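Protein RIF2 (Saccharomyces cerevisiae, PDB 4BJ1) takes part in telomere length regulation and transcriptional silencing in yeast, interacting with RIF1 and with the C-terminus of RAP1. Local coordinates at residues 78-83 and 145-150; 47-52 and 209-214. One frame throughout, in Å; residues are numbered along the deposited sequence.

Contact 1: 78-83 and 145-150; sequences NVVIIE and HIVYFK
The amide N of V80 gives its hydrogen to I146 O at 2.8 Å, with the donor nearly on the line of the C=O bond; V79 CA makes a weaker C-H...O contact with the same oxygen, beside the true hydrogen bond. V80 O in turn accepts Y148 N, I82 N binds Y148 O with an N-H...O angle of 170°, and K150 N closes on I82 O. V80 and I82 thus each bond to the residues on both sides of their partners V147 and F149, which defines a parallel pairing; at the start I146 N donates to N78 O. The two strands are turned 23° against each other.

On the face carrying I81 and Y148, the I81 CD1 methyl meets the tyrosine ring at its edge, in the ring plane, near CD2, while I81 CG2 stands off that plane, 3.6 Å from Y148 CD2. L72 of helix 58-74 packs on both residues. On the other face V80 CG1 and I82 CD1 both approach V147 CG1, the latter at 3.6 Å. With chi1 -76° placing I82 CG1 beside the backbone N, the CG2 branch is left anti to it and lies alongside F149 CD1 at 3.8 Å; V133 of helix 128-137 covers this pair. N78 OD1 sits at the H145 ring edge, in its plane, accepting a weak hydrogen bond from ND1 at 3.5 Å.

At the far end E83 CG and K150 CD run side by side at 4.1 Å, but E83 OE1 bonds K243 N of the second subunit, and K150 NZ bonds Y61 OH. The chemistry implies an interior held by backbone bonds and aliphatic-aromatic packing, with the charged ends of E83 and K150 committed elsewhere.

Contact 2: 47-52 and 209-214; sequences NCIVFF and LNTKYT
This is a short parallel strand pairing at one margin of the sheet, where strand 48-53 receives the start of strand 213-217, preceded by a connection leading out of helix 199-208. Two backbone bonds establish it: T214 N donates to I49 O at 2.9 Å, nearly straight at 164°, and F51 N donates to T214 O at 3.1 Å. T214 thus bonds through both its N and its O to residues flanking V50. The V50 and T214 side chains run alongside each other, with V50 CG2 to T214 CG2 at 3.7 Å, and F37 of helix 32-42 packs on both.

On the other face the rings of F51 and Y213 form an offset edge-to-face pair, centroids 5.2 Å apart and planes at 74°, the edge of F51 directed to the face of Y213. The tyrosine ring is put there by chi1 of 71°, which sets CG between the backbone N and the carbonyl carbon. S202 of helix 199-208 touches both side chains. Such a parallel sheet, flanked by helices and ordered 2-3-4-1-5 with 48-53 between 184-192 and 213-217, agrees with the ASCE-type AAA+ fold assigned to this protein.

Before T214 the two segments contact each other mainly through side chains. I49 CB packs on Y213 CB, while I49 CD1 reaches the methyls T211 CG2 and L209 CD1, each at 3.9 Å; L209 in turn is buried against helix 165-180. T211 CG2 also rests over C48 CA at 3.6 Å, while T211 OG1 hydrogen-bonds to E179 OE2 in that same helix. N47 OD1 is likewise engaged elsewhere, accepting the backbone N of F186 in the adjoining strand 184-192.

Contacts 1 and 2 belong to one five-stranded parallel sheet, ordered 78-83, 145-153, 184-192, 48-53, 213-217, and each joins an outermost strand of this chain to its inner neighbour. Their centres lie 15 Å apart and their nearest atoms about 7 Å apart, so they do not touch; strand 184-192 bridges them, hydrogen-bonding through its backbone to both 145-153 and 48-53. Along the chain the order is 47-52, 78-83, 145-150, 209-214: contact 2 pairs the first strand with the last and brackets contact 1. The sheet therefore brings both ends of this strand-bearing region together within one AAA+ core, ahead of the helices that follow strand 213-217.

Contact 1: 78-83 and 145-150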
loop_
_atom_site.group_PDB
_atom_site.type_symbol
_atom_site.label_atom_id
_atom_site.label_comp_id
_atom_site.label_asym_id
_atom_site.label_seq_id
_atom_site.Cartn_x
_atom_site.Cartn_y
_atom_site.Cartn_z
ATOM N N ASN A 78 12.271 5.046 21.707
ATOM C CA ASN A 78 12.576 6.125 20.762
ATOM C C ASN A 78 13.640 5.736 19.715
ATOM O O ASN A 78 14.685 5.175 20.052
ATOM C CB ASN A 78 12.956 7.395 21.483
ATOM C CG ASN A 78 13.215 8.548 20.570
ATOM O OD1 ASN A 78 14.354 8.794 20.155
ATOM N ND2 ASN A 78 12.175 9.320 20.295
ATOM N N VAL A 79 13.326 5.990 18.431
ATOM C CA VAL A 79 14.174 5.699 17.272
ATOM C C VAL A 79 14.457 7.031 16.598
ATOM O O VAL A 79 13.541 7.825 16.426
ATOM C CB VAL A 79 13.546 4.661 16.303
ATOM C CG1 VAL A 79 14.492 4.347 15.158
ATOM C CG2 VAL A 79 13.152 3.375 17.027
ATOM N N VAL A 80 15.743 7.302 16.314
ATOM C CA VAL A 80 16.290 8.504 15.669
ATOM C C VAL A 80 16.987 8.026 14.394
ATOM O O VAL A 80 17.505 6.907 14.364
ATOM C CB VAL A 80 17.240 9.283 16.629
ATOM C CG1 VAL A 80 18.317 10.075 15.890
ATOM C CG2 VAL A 80 16.450 10.199 17.550
ATOM N N ILE A 81 16.943 8.846 13.332
ATOM C CA ILE A 81 17.551 8.513 12.057
ATOM C C ILE A 81 18.611 9.530 11.715
ATOM O O ILE A 81 18.356 10.739 11.770
ATOM C CB ILE A 81 16.496 8.435 10.919
ATOM C CG1 ILE A 81 15.146 7.728 11.373
ATOM C CG2 ILE A 81 17.093 7.815 9.637
ATOM C CD1 ILE A 81 15.148 6.213 11.881
ATOM N N ILE A 82 19.798 9.035 11.332
ATOM C CA ILE A 82 20.899 9.866 10.874
ATOM C C ILE A 82 21.376 9.301 9.551
ATOM O O ILE A 82 21.678 8.113 9.461
ATOM C CB ILE A 82 22.000 10.103 11.939
ATOM C CG1 ILE A 82 21.515 11.143 12.975
ATOM C CG2 ILE A 82 23.291 10.599 11.295
ATOM C CD1 ILE A 82 21.781 10.828 14.350
ATOM N N GLU A 83 21.334 10.139 8.500
ATOM C CA GLU A 83 21.759 9.759 7.161
ATOM C C GLU A 83 23.208 10.208 7.012
ATOM O O GLU A 83 23.504 11.411 7.002
ATOM C CB GLU A 83 20.844 10.393 6.124
ATOM C CG GLU A 83 19.413 9.895 6.204
ATOM C CD GLU A 83 18.472 10.713 5.345
ATOM O OE1 GLU A 83 18.069 11.815 5.785
ATOM O OE2 GLU A 83 18.179 10.275 4.208
ATOM N N HIS A 145 17.126 4.981 23.822
ATOM C CA HIS A 145 17.059 5.523 22.466
ATOM C C HIS A 145 17.802 4.610 21.530
ATOM O O HIS A 145 18.695 3.892 21.966
ATOM C CB HIS A 145 17.707 6.917 22.388
ATOM C CG HIS A 145 17.196 7.881 23.404
ATOM N ND1 HIS A 145 16.116 8.700 23.137
ATOM C CD2 HIS A 145 17.609 8.090 24.679
ATOM C CE1 HIS A 145 15.924 9.404 24.243
ATOM N NE2 HIS A 145 16.800 9.067 25.206
ATOM N N ILE A 146 17.442 4.641 20.240
ATOM C CA ILE A 146 18.088 3.881 19.176
ATOM C C ILE A 146 18.380 4.868 18.068
ATOM O O ILE A 146 17.472 5.546 17.573
ATOM C CB ILE A 146 17.267 2.662 18.680
ATOM C CG1 ILE A 146 17.292 1.513 19.709
ATOM C CG2 ILE A 146 17.787 2.174 17.320
ATOM C CD1 ILE A 146 16.264 0.352 19.439
ATOM N N VAL A 147 19.653 4.962 17.706
ATOM C CA VAL A 147 20.124 5.814 16.638
ATOM C C VAL A 147 20.339 4.900 15.460
ATOM O O VAL A 147 21.090 3.931 15.582
ATOM C CB VAL A 147 21.439 6.494 17.008
ATOM C CG1 VAL A 147 21.585 7.795 16.257
ATOM C CG2 VAL A 147 21.531 6.728 18.495
ATOM N N TYR A 148 19.676 5.173 14.334
ATOM C CA TYR A 148 19.842 4.384 13.131
ATOM C C TYR A 148 20.573 5.248 12.159
ATOM O O TYR A 148 20.029 6.251 11.697
ATOM C CB TYR A 148 18.497 3.837 12.586
ATOM C CG TYR A 148 18.410 3.687 11.078
ATOM C CD1 TYR A 148 19.329 2.904 10.371
ATOM C CD2 TYR A 148 17.396 4.308 10.355
ATOM C CE1 TYR A 148 19.260 2.784 8.979
ATOM C CE2 TYR A 148 17.300 4.169 8.968
ATOM C CZ TYR A 148 18.233 3.407 8.283
ATOM O OH TYR A 148 18.111 3.272 6.916
ATOM N N PHE A 149 21.844 4.891 11.914
ATOM C CA PHE A 149 22.751 5.557 10.982
ATOM C C PHE A 149 22.632 4.821 9.669
ATOM O O PHE A 149 22.761 3.599 9.636
ATOM C CB PHE A 149 24.195 5.508 11.479
ATOM C CG PHE A 149 24.463 6.176 12.808
ATOM C CD1 PHE A 149 24.818 7.520 12.871
ATOM C CD2 PHE A 149 24.427 5.442 13.994
ATOM C CE1 PHE A 149 25.101 8.126 14.099
ATOM C CE2 PHE A 149 24.684 6.056 15.223
ATOM C CZ PHE A 149 25.038 7.388 15.264
ATOM N N LYS A 150 22.359 5.549 8.593
ATOM C CA LYS A 150 22.163 4.954 7.279
ATOM C C LYS A 150 23.220 5.452 6.320
ATOM O O LYS A 150 23.419 6.665 6.205
ATOM C CB LYS A 150 20.736 5.280 6.780
ATOM C CG LYS A 150 20.455 5.000 5.309
ATOM C CD LYS A 150 19.504 6.050 4.759
ATOM C CE LYS A 150 19.079 5.759 3.344
ATOM N NZ LYS A 150 18.025 4.707 3.271
#

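Contact 2: 47-52 and 209-214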
loop_
_atom_site.group_PDB
_atom_site.type_symbol
_atom_site.label_atom_id
_atom_site.label_comp_id
_atom_site.label_asym_id
_atom_site.label_seq_id
_atom_site.Cartn_x
_atom_site.Cartn_y
_atom_site.Cartn_z
ATOM N N ASN A 47 23.742 -3.026 19.918
ATOM C CA ASN A 47 24.343 -2.242 18.830
ATOM C C ASN A 47 24.834 -3.198 17.759
ATOM O O ASN A 47 25.557 -4.140 18.083
ATOM C CB ASN A 47 25.587 -1.437 19.276
ATOM C CG ASN A 47 25.554 -0.743 20.604
ATOM O OD1 ASN A 47 25.049 0.366 20.727
ATOM N ND2 ASN A 47 26.268 -1.294 21.574
ATOM N N CYS A 48 24.478 -2.970 16.494
ATOM C CA CYS A 48 25.054 -3.780 15.419
ATOM C C CYS A 48 25.187 -3.007 14.121
ATOM O O CYS A 48 24.474 -2.037 13.869
ATOM C CB CYS A 48 24.380 -5.139 15.209
ATOM S SG CYS A 48 25.460 -6.389 14.425
ATOM N N ILE A 49 26.177 -3.426 13.349
ATOM C CA ILE A 49 26.517 -2.899 12.056
ATOM C C ILE A 49 26.096 -3.966 11.054
ATOM O O ILE A 49 26.505 -5.123 11.187
ATOM C CB ILE A 49 28.029 -2.588 12.024
ATOM C CG1 ILE A 49 28.374 -1.525 13.086
ATOM C CG2 ILE A 49 28.466 -2.153 10.619
ATOM C CD1 ILE A 49 29.680 -1.667 13.680
ATOM N N VAL A 50 25.223 -3.587 10.095
ATOM C CA VAL A 50 24.709 -4.483 9.057
ATOM C C VAL A 50 25.147 -4.002 7.681
ATOM O O VAL A 50 24.944 -2.836 7.348
ATOM C CB VAL A 50 23.166 -4.662 9.109
ATOM C CG1 VAL A 50 22.679 -5.589 7.998
ATOM C CG2 VAL A 50 22.703 -5.175 10.465
ATOM N N PHE A 51 25.711 -4.910 6.875
ATOM C CA PHE A 51 26.087 -4.654 5.489
ATOM C C PHE A 51 25.107 -5.385 4.585
ATOM O O PHE A 51 24.773 -6.546 4.829
ATOM C CB PHE A 51 27.508 -5.145 5.189
ATOM C CG PHE A 51 28.630 -4.309 5.756
ATOM C CD1 PHE A 51 29.165 -3.250 5.029
ATOM C CD2 PHE A 51 29.186 -4.613 6.995
ATOM C CE1 PHE A 51 30.211 -2.486 5.548
ATOM C CE2 PHE A 51 30.234 -3.847 7.513
ATOM C CZ PHE A 51 30.737 -2.789 6.786
ATOM N N PHE A 52 24.629 -4.697 3.550
ATOM C CA PHE A 52 23.717 -5.269 2.560
ATOM C C PHE A 52 24.493 -5.327 1.248
ATOM O O PHE A 52 24.636 -4.305 0.566
ATOM C CB PHE A 52 22.424 -4.449 2.462
ATOM C CG PHE A 52 21.538 -4.463 3.690
ATOM C CD1 PHE A 52 20.831 -5.608 4.047
ATOM C CD2 PHE A 52 21.333 -3.304 4.432
ATOM C CE1 PHE A 52 19.974 -5.604 5.152
ATOM C CE2 PHE A 52 20.475 -3.298 5.533
ATOM C CZ PHE A 52 19.807 -4.449 5.889
ATOM N N LEU A 209 36.075 -0.702 16.618
ATOM C CA LEU A 209 34.896 -0.946 17.467
ATOM C C LEU A 209 34.821 -2.339 18.090
ATOM O O LEU A 209 35.469 -3.285 17.613
ATOM C CB LEU A 209 33.578 -0.645 16.726
ATOM C CG LEU A 209 33.295 0.791 16.300
ATOM C CD1 LEU A 209 31.983 0.868 15.566
ATOM C CD2 LEU A 209 33.247 1.735 17.482
ATOM N N ASN A 210 33.991 -2.454 19.152
ATOM C CA ASN A 210 33.765 -3.691 19.893
ATOM C C ASN A 210 32.509 -4.417 19.431
ATOM O O ASN A 210 32.320 -5.590 19.748
ATOM C CB ASN A 210 33.786 -3.436 21.403
ATOM C CG ASN A 210 35.194 -3.214 21.940
ATOM O OD1 ASN A 210 35.495 -2.186 22.559
ATOM N ND2 ASN A 210 36.106 -4.156 21.692
ATOM N N THR A 211 31.686 -3.737 18.628
ATOM C CA THR A 211 30.473 -4.305 18.056
ATOM C C THR A 211 30.864 -5.063 16.798
ATOM O O THR A 211 31.488 -4.488 15.902
ATOM C CB THR A 211 29.429 -3.205 17.850
ATOM O OG1 THR A 211 28.800 -2.948 19.106
ATOM C CG2 THR A 211 28.394 -3.552 16.797
ATOM N N LYS A 212 30.541 -6.369 16.759
ATOM C CA LYS A 212 30.832 -7.231 15.612
ATOM C C LYS A 212 29.795 -6.968 14.540
ATOM O O LYS A 212 28.610 -6.846 14.856
ATOM C CB LYS A 212 30.842 -8.723 16.001
ATOM C CG LYS A 212 32.226 -9.282 16.346
ATOM C CD LYS A 212 32.551 -9.254 17.851
ATOM C CE LYS A 212 32.091 -10.486 18.603
ATOM N NZ LYS A 212 30.625 -10.476 18.872
ATOM N N TYR A 213 30.241 -6.852 13.281
ATOM C CA TYR A 213 29.357 -6.578 12.158
ATOM C C TYR A 213 28.829 -7.837 11.498
ATOM O O TYR A 213 29.535 -8.843 11.411
ATOM C CB TYR A 213 30.017 -5.631 11.130
ATOM C CG TYR A 213 31.145 -6.230 10.315
ATOM C CD1 TYR A 213 32.466 -6.141 10.746
ATOM C CD2 TYR A 213 30.899 -6.835 9.086
ATOM C CE1 TYR A 213 33.512 -6.674 9.989
ATOM C CE2 TYR A 213 31.934 -7.369 8.319
ATOM C CZ TYR A 213 33.239 -7.288 8.773
ATOM O OH TYR A 213 34.256 -7.816 8.012
ATOM N N THR A 214 27.587 -7.767 11.027
ATOM C CA THR A 214 26.923 -8.844 10.297
ATOM C C THR A 214 26.777 -8.413 8.816
ATOM O O THR A 214 26.879 -7.219 8.506
ATOM C CB THR A 214 25.622 -9.320 11.013
ATOM O OG1 THR A 214 24.933 -10.276 10.210
ATOM C CG2 THR A 214 24.676 -8.190 11.371
#